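Cryptochrome DASH, chloroplastic/mitochondrial (Arabidopsis thaliana, PDB 2J4D) binds FAD and a methenyltetrahydrofolate light antenna and repairs cyclobutane pyrimidine dimers in single-stranded DNA, with a possible further role as a blue-light photoreceptor. Local coordinates at residues G95-E100 and S289-F294; D49-D54 and C296-F301. All blocks are in the same frame, centred on the assembly; numbering follows the deposited sequence.

Interaction 1: G95-E100 and S289-F294. With FAD (flavin-adenine dinucleotide), chain C.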
loop_
_atom_site.group_PDB
_atom_site.type_symbol
_atom_site.label_atom_id
_atom_site.label_comp_id
_atom_site.label_asym_id
_atom_site.label_seq_id
_atom_site.Cartn_x
_atom_site.Cartn_y
_atom_site.Cartn_z
ATOM N N GLY A 95 5.592 3.620 -9.962
ATOM C CA GLY A 95 6.719 4.530 -9.980
ATOM C C GLY A 95 6.235 5.966 -10.116
ATOM O O GLY A 95 6.733 6.870 -9.450
ATOM N N GLY A 96 5.260 6.183 -10.990
ATOM C CA GLY A 96 4.727 7.523 -11.172
ATOM C C GLY A 96 4.065 8.029 -9.897
ATOM O O GLY A 96 4.199 9.197 -9.532
ATOM N N PHE A 97 3.343 7.146 -9.219
ATOM C CA PHE A 97 2.668 7.502 -7.971
ATOM C C PHE A 97 3.731 7.866 -6.919
ATOM O O PHE A 97 3.572 8.837 -6.175
ATOM C CB PHE A 97 1.808 6.322 -7.501
ATOM C CG PHE A 97 0.922 6.634 -6.321
ATOM C CD1 PHE A 97 -0.352 7.188 -6.508
ATOM C CD2 PHE A 97 1.338 6.335 -5.029
ATOM C CE1 PHE A 97 -1.200 7.430 -5.424
ATOM C CE2 PHE A 97 0.497 6.574 -3.922
ATOM C CZ PHE A 97 -0.774 7.120 -4.120
ATOM N N LEU A 98 4.820 7.097 -6.862
ATOM C CA LEU A 98 5.894 7.395 -5.910
ATOM C C LEU A 98 6.459 8.800 -6.128
ATOM O O LEU A 98 6.662 9.542 -5.168
ATOM C CB LEU A 98 7.043 6.374 -6.025
ATOM C CG LEU A 98 8.378 6.775 -5.363
ATOM C CD1 LEU A 98 8.183 6.978 -3.865
ATOM C CD2 LEU A 98 9.429 5.687 -5.596
ATOM N N MET A 99 6.716 9.176 -7.381
ATOM C CA MET A 99 7.268 10.507 -7.639
ATOM C C MET A 99 6.327 11.593 -7.122
ATOM O O MET A 99 6.775 12.566 -6.513
ATOM C CB MET A 99 7.548 10.720 -9.138
ATOM C CG MET A 99 8.563 9.736 -9.736
ATOM S SD MET A 99 10.086 9.556 -8.740
ATOM C CE MET A 99 10.322 7.812 -8.771
ATOM N N GLU A 100 5.028 11.441 -7.364
ATOM C CA GLU A 100 4.074 12.428 -6.869
ATOM C C GLU A 100 4.133 12.476 -5.340
ATOM O O GLU A 100 4.038 13.553 -4.752
ATOM C CB GLU A 100 2.654 12.102 -7.355
ATOM C CG GLU A 100 2.533 12.178 -8.877
ATOM C CD GLU A 100 1.128 11.935 -9.398
ATOM O OE1 GLU A 100 0.493 10.936 -9.002
ATOM O OE2 GLU A 100 0.661 12.745 -10.225
ATOM N N SER A 289 -6.057 2.281 -0.074
ATOM C CA SER A 289 -4.870 1.437 -0.158
ATOM C C SER A 289 -3.550 1.971 -0.706
ATOM O O SER A 289 -2.500 1.721 -0.113
ATOM C CB SER A 289 -5.217 0.117 -0.852
ATOM O OG SER A 289 -5.583 0.321 -2.202
ATOM N N PRO A 290 -3.564 2.709 -1.831
ATOM C CA PRO A 290 -2.266 3.192 -2.312
ATOM C C PRO A 290 -1.591 4.158 -1.338
ATOM O O PRO A 290 -0.372 4.117 -1.165
ATOM C CB PRO A 290 -2.606 3.860 -3.653
ATOM C CG PRO A 290 -3.880 3.158 -4.087
ATOM C CD PRO A 290 -4.639 3.064 -2.773
ATOM N N TRP A 291 -2.375 5.034 -0.713
ATOM C CA TRP A 291 -1.803 5.991 0.236
ATOM C C TRP A 291 -1.351 5.299 1.514
ATOM O O TRP A 291 -0.377 5.718 2.150
ATOM C CB TRP A 291 -2.814 7.096 0.543
ATOM C CG TRP A 291 -3.036 7.979 -0.645
ATOM C CD1 TRP A 291 -2.198 8.953 -1.122
ATOM C CD2 TRP A 291 -4.159 7.951 -1.518
ATOM N NE1 TRP A 291 -2.744 9.539 -2.245
ATOM C CE2 TRP A 291 -3.947 8.941 -2.507
ATOM C CE3 TRP A 291 -5.333 7.183 -1.565
ATOM C CZ2 TRP A 291 -4.870 9.184 -3.532
ATOM C CZ3 TRP A 291 -6.249 7.430 -2.586
ATOM C CH2 TRP A 291 -6.010 8.421 -3.551
ATOM N N LEU A 292 -2.046 4.235 1.893
ATOM C CA LEU A 292 -1.644 3.488 3.079
ATOM C C LEU A 292 -0.341 2.747 2.795
ATOM O O LEU A 292 0.558 2.710 3.640
ATOM C CB LEU A 292 -2.736 2.487 3.490
ATOM C CG LEU A 292 -3.914 3.120 4.245
ATOM C CD1 LEU A 292 -5.085 2.158 4.307
ATOM C CD2 LEU A 292 -3.443 3.515 5.653
ATOM N N ALA A 293 -0.225 2.172 1.601
ATOM C CA ALA A 293 0.978 1.419 1.230
ATOM C C ALA A 293 2.233 2.288 1.272
ATOM O O ALA A 293 3.291 1.857 1.734
ATOM C CB ALA A 293 0.806 0.807 -0.161
ATOM N N PHE A 294 2.119 3.517 0.793
ATOM C CA PHE A 294 3.254 4.427 0.808
ATOM C C PHE A 294 3.387 5.193 2.119
ATOM O O PHE A 294 4.336 5.963 2.305
ATOM C CB PHE A 294 3.148 5.402 -0.361
ATOM C CG PHE A 294 3.706 4.857 -1.638
ATOM C CD1 PHE A 294 5.070 4.944 -1.901
ATOM C CD2 PHE A 294 2.878 4.223 -2.559
ATOM C CE1 PHE A 294 5.605 4.405 -3.066
ATOM C CE2 PHE A 294 3.397 3.679 -3.728
ATOM C CZ PHE A 294 4.766 3.770 -3.985
HETATM P PA FAD C . -11.367 -1.171 1.328
HETATM O O1A FAD C . -11.821 0.234 1.299
HETATM O O2A FAD C . -12.355 -2.269 1.196
HETATM O O5B FAD C . -10.535 -1.451 2.676
HETATM C C5B FAD C . -9.964 -0.358 3.429
HETATM C C4B FAD C . -8.502 -0.702 3.736
HETATM O O4B FAD C . -8.470 -1.924 4.470
HETATM C C3B FAD C . -7.624 -0.939 2.513
HETATM O O3B FAD C . -7.178 0.268 1.916
HETATM C C2B FAD C . -6.542 -1.794 3.097
HETATM O O2B FAD C . -5.463 -1.088 3.668
HETATM C C1B FAD C . -7.303 -2.677 4.102
HETATM N N9A FAD C . -7.737 -3.993 3.586
HETATM C C8A FAD C . -8.975 -4.336 3.078
HETATM N N7A FAD C . -9.039 -5.608 2.708
HETATM C C5A FAD C . -7.791 -6.119 2.990
HETATM C C6A FAD C . -7.233 -7.408 2.816
HETATM N N6A FAD C . -7.889 -8.451 2.325
HETATM N N1A FAD C . -5.915 -7.586 3.204
HETATM C C2A FAD C . -5.197 -6.533 3.718
HETATM N N3A FAD C . -5.670 -5.278 3.908
HETATM C C4A FAD C . -6.964 -5.119 3.518
HETATM N N1 FAD C . -3.871 -4.799 -0.288
HETATM C C2 FAD C . -2.787 -3.953 -0.189
HETATM O O2 FAD C . -2.823 -2.964 0.521
HETATM N N3 FAD C . -1.635 -4.258 -0.931
HETATM C C4 FAD C . -1.517 -5.366 -1.767
HETATM O O4 FAD C . -0.468 -5.580 -2.402
HETATM C C4X FAD C . -2.635 -6.229 -1.864
HETATM N N5 FAD C . -2.608 -7.368 -2.684
HETATM C C5X FAD C . -3.670 -8.275 -2.687
HETATM C C6 FAD C . -3.588 -9.471 -3.411
HETATM C C7 FAD C . -4.645 -10.410 -3.437
HETATM C C7M FAD C . -4.491 -11.681 -4.236
HETATM C C8 FAD C . -5.842 -10.114 -2.689
HETATM C C8M FAD C . -7.030 -11.062 -2.658
HETATM C C9 FAD C . -5.935 -8.916 -1.956
HETATM C C9A FAD C . -4.863 -7.975 -1.935
HETATM N N10 FAD C . -4.931 -6.752 -1.204
HETATM C C10 FAD C . -3.801 -5.910 -1.107
HETATM C "C1'" FAD C . -6.035 -6.531 -0.214
HETATM C "C2'" FAD C . -7.284 -5.781 -0.720
HETATM O "O2'" FAD C . -7.752 -6.383 -1.915
HETATM C "C3'" FAD C . -6.940 -4.316 -0.982
HETATM O "O3'" FAD C . -6.393 -3.704 0.203
HETATM C "C4'" FAD C . -8.135 -3.440 -1.394
HETATM O "O4'" FAD C . -8.698 -3.912 -2.620
HETATM C "C5'" FAD C . -7.661 -2.002 -1.561
HETATM O "O5'" FAD C . -8.761 -1.164 -1.922
HETATM P P FAD C . -9.627 -0.306 -0.920
HETATM O O1P FAD C . -8.677 0.622 -0.285
HETATM O O2P FAD C . -10.729 0.348 -1.676
HETATM O O3P FAD C . -10.352 -1.304 0.080
#
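F97 reaches out from helix 92-111 and pushes its ring in among P290, W291 and F294. With CG anti to the backbone N (chi1 -172°), the ring runs away from its own helix toward 289-293. Its far end points at the indole: CZ sits over one face of W291, 3.6 Å from NE1 and toward the rim, and the planes open at 60°, an edge-to-face pair. P290 closes in beside this end, its CB 3.8 Å from F97 CZ. F294 meets the ring further back, where its CD2 comes to the F97 edge 3.6 Å from CD2 of that ring; the two side chains run antiparallel, one beside the other. L98 lies across F294 and sets CD1 3.7 Å from F294 CE1. Replacing the F97 ring by an alanine is likely to open a gap between the indole and F294 and leave both freer to shift. Behind this aromatic cluster, S289 OG bonds D422. No hydrogen bond joins the two segments, so the alpha/beta domain meets this short FAD-lining helix through apolar and aromatic surfaces, while the helix's N-terminal end gives S289 N to O1P of the cofactor in a 3.1 Å hydrogen bond.

Interaction 2: D49-D54 and C296-F301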
loop_
_atom_site.group_PDB
_atom_site.type_symbol
_atom_site.label_atom_id
_atom_site.label_comp_id
_atom_site.label_asym_id
_atom_site.label_seq_id
_atom_site.Cartn_x
_atom_site.Cartn_y
_atom_site.Cartn_z
ATOM N N ASP A 49 6.710 5.787 4.510
ATOM C CA ASP A 49 6.038 6.575 5.530
ATOM C C ASP A 49 6.112 8.022 5.046
ATOM O O ASP A 49 6.475 8.932 5.797
ATOM C CB ASP A 49 6.762 6.403 6.875
ATOM C CG ASP A 49 8.268 6.704 6.790
ATOM O OD1 ASP A 49 8.814 6.831 5.677
ATOM O OD2 ASP A 49 8.913 6.797 7.855
ATOM N N LEU A 50 5.753 8.225 3.777
ATOM C CA LEU A 50 5.836 9.545 3.148
ATOM C C LEU A 50 4.749 10.530 3.572
ATOM O O LEU A 50 3.891 10.922 2.775
ATOM C CB LEU A 50 5.846 9.382 1.619
ATOM C CG LEU A 50 6.845 8.320 1.131
ATOM C CD1 LEU A 50 6.820 8.243 -0.396
ATOM C CD2 LEU A 50 8.246 8.652 1.645
ATOM N N ARG A 51 4.799 10.940 4.835
ATOM C CA ARG A 51 3.813 11.874 5.372
ATOM C C ARG A 51 4.409 12.603 6.562
ATOM O O ARG A 51 5.440 12.188 7.110
ATOM C CB ARG A 51 2.566 11.128 5.867
ATOM C CG ARG A 51 2.864 10.204 7.064
ATOM C CD ARG A 51 1.621 9.540 7.652
ATOM N NE ARG A 51 1.959 8.815 8.883
ATOM C CZ ARG A 51 2.542 7.617 8.923
ATOM N NH1 ARG A 51 2.845 6.976 7.794
ATOM N NH2 ARG A 51 2.861 7.070 10.091
ATOM N N VAL A 52 3.735 13.680 6.957
ATOM C CA VAL A 52 4.123 14.475 8.106
ATOM C C VAL A 52 3.169 14.114 9.245
ATOM O O VAL A 52 3.596 13.901 10.378
ATOM C CB VAL A 52 4.011 15.986 7.799
ATOM C CG1 VAL A 52 4.217 16.797 9.065
ATOM C CG2 VAL A 52 5.041 16.371 6.759
ATOM N N LEU A 53 1.878 14.014 8.941
ATOM C CA LEU A 53 0.886 13.677 9.965
ATOM C C LEU A 53 1.109 12.328 10.636
ATOM O O LEU A 53 1.519 11.358 9.993
ATOM C CB LEU A 53 -0.530 13.657 9.379
ATOM C CG LEU A 53 -1.355 14.933 9.230
ATOM C CD1 LEU A 53 -2.746 14.557 8.756
ATOM C CD2 LEU A 53 -1.443 15.665 10.562
ATOM N N ASP A 54 0.824 12.278 11.935
ATOM C CA ASP A 54 0.916 11.044 12.703
ATOM C C ASP A 54 2.147 10.215 12.353
ATOM O O ASP A 54 2.054 9.009 12.108
ATOM C CB ASP A 54 -0.365 10.232 12.467
ATOM C CG ASP A 54 -0.416 8.961 13.291
ATOM O OD1 ASP A 54 0.030 8.988 14.454
ATOM O OD2 ASP A 54 -0.919 7.940 12.780
ATOM N N CYS A 296 1.385 7.525 3.114
ATOM C CA CYS A 296 0.940 8.910 2.900
ATOM C C CYS A 296 -0.126 9.259 3.934
ATOM O O CYS A 296 -0.323 10.429 4.267
ATOM C CB CYS A 296 0.363 9.098 1.497
ATOM S SG CYS A 296 1.596 8.974 0.195
ATOM N N ILE A 297 -0.840 8.239 4.398
ATOM C CA ILE A 297 -1.842 8.398 5.458
ATOM C C ILE A 297 -1.657 7.199 6.379
ATOM O O ILE A 297 -1.066 6.184 5.989
ATOM C CB ILE A 297 -3.314 8.419 4.942
ATOM C CG1 ILE A 297 -3.623 7.131 4.173
ATOM C CG2 ILE A 297 -3.566 9.686 4.114
ATOM C CD1 ILE A 297 -5.068 7.024 3.703
ATOM N N SER A 298 -2.143 7.314 7.606
ATOM C CA SER A 298 -1.981 6.236 8.562
ATOM C C SER A 298 -3.318 5.807 9.148
ATOM O O SER A 298 -4.261 6.590 9.210
ATOM C CB SER A 298 -1.054 6.682 9.688
ATOM O OG SER A 298 -1.698 7.652 10.486
ATOM N N PRO A 299 -3.404 4.549 9.600
ATOM C CA PRO A 299 -4.633 4.017 10.183
ATOM C C PRO A 299 -5.071 4.693 11.475
ATOM O O PRO A 299 -6.264 4.729 11.770
ATOM C CB PRO A 299 -4.326 2.521 10.352
ATOM C CG PRO A 299 -2.847 2.470 10.455
ATOM C CD PRO A 299 -2.382 3.498 9.460
ATOM N N ARG A 300 -4.131 5.234 12.250
ATOM C CA ARG A 300 -4.537 5.905 13.478
ATOM C C ARG A 300 -5.297 7.159 13.103
ATOM O O ARG A 300 -6.276 7.516 13.757
ATOM C CB ARG A 300 -3.333 6.230 14.370
ATOM C CG ARG A 300 -2.718 4.977 14.960
ATOM C CD ARG A 300 -1.665 5.278 16.007
ATOM N NE ARG A 300 -0.602 6.128 15.486
ATOM C CZ ARG A 300 0.656 6.083 15.911
ATOM N NH1 ARG A 300 1.002 5.223 16.862
ATOM N NH2 ARG A 300 1.571 6.887 15.382
ATOM N N PHE A 301 -4.852 7.823 12.040
ATOM C CA PHE A 301 -5.535 9.017 11.543
ATOM C C PHE A 301 -6.928 8.623 11.036
ATOM O O PHE A 301 -7.936 9.244 11.390
ATOM C CB PHE A 301 -4.719 9.642 10.405
ATOM C CG PHE A 301 -5.505 10.580 9.534
ATOM C CD1 PHE A 301 -6.012 11.773 10.044
ATOM C CD2 PHE A 301 -5.750 10.267 8.200
ATOM C CE1 PHE A 301 -6.750 12.636 9.238
ATOM C CE2 PHE A 301 -6.489 11.127 7.385
ATOM C CZ PHE A 301 -6.990 12.314 7.905
HETATM O O HOH W 1 -1.226 4.615 12.299
#
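This is a buried polar contact between the loop after strand 41-46 of the Rossmann-like alpha/beta domain and the start of helix 299-312, with S298 as the helix N-cap. D54 is its hub. Its CG lies anti to the backbone N (chi1 -176°), which carries the carboxylate across to S298 and R300. S298 OG donates to OD2, though the modelled 2.4 Å is very short and its exact length doubtful, while OD1 forms a salt bridge with R300 NH2 at 2.8 Å. That nitrogen comes from above the carboxylate plane, and the two flat groups are turned 53° apart; R300 NE adds only weak bonds to both oxygens. T211 N also bonds OD1, and D56 is a second acidic partner for R300, which probably helps to balance the buried charges. R51 braces the loop from within. Its chain runs extended from CG to NE, and the guanidinium turns at its end (chi4 -79°) so that NH2 donates to D54 O at 2.9 Å, nearly in the guanidinium plane; S298 CB packs over one face. Near the loop's start, L50 O receives a CH···O contact from C296 CA. A water bridges the segments, accepting from R300 N at 3.0 Å and giving a weak bond to D54 OD2.

How the interactions relate
From the N terminus, the chain comes first to loop 49-54, just after strand 41-46, and then to 95-100 on helix 92-111. It runs on through the rest of the alpha/beta domain and a long connection before 289-294 returns to helix 92-111 and closes interaction 1. Within a few residues, 296-301 closes interaction 2 back on the earlier loop, so interaction 1 is nested inside interaction 2. Their centres lie 13 Å apart and they touch: W291 O and C296 N, like F294 O and L50 N, are probably hydrogen-bonded. Together they hold two consecutive helices, 289-293 beside FAD and 299-312, against two neighbouring elements of the alpha/beta domain.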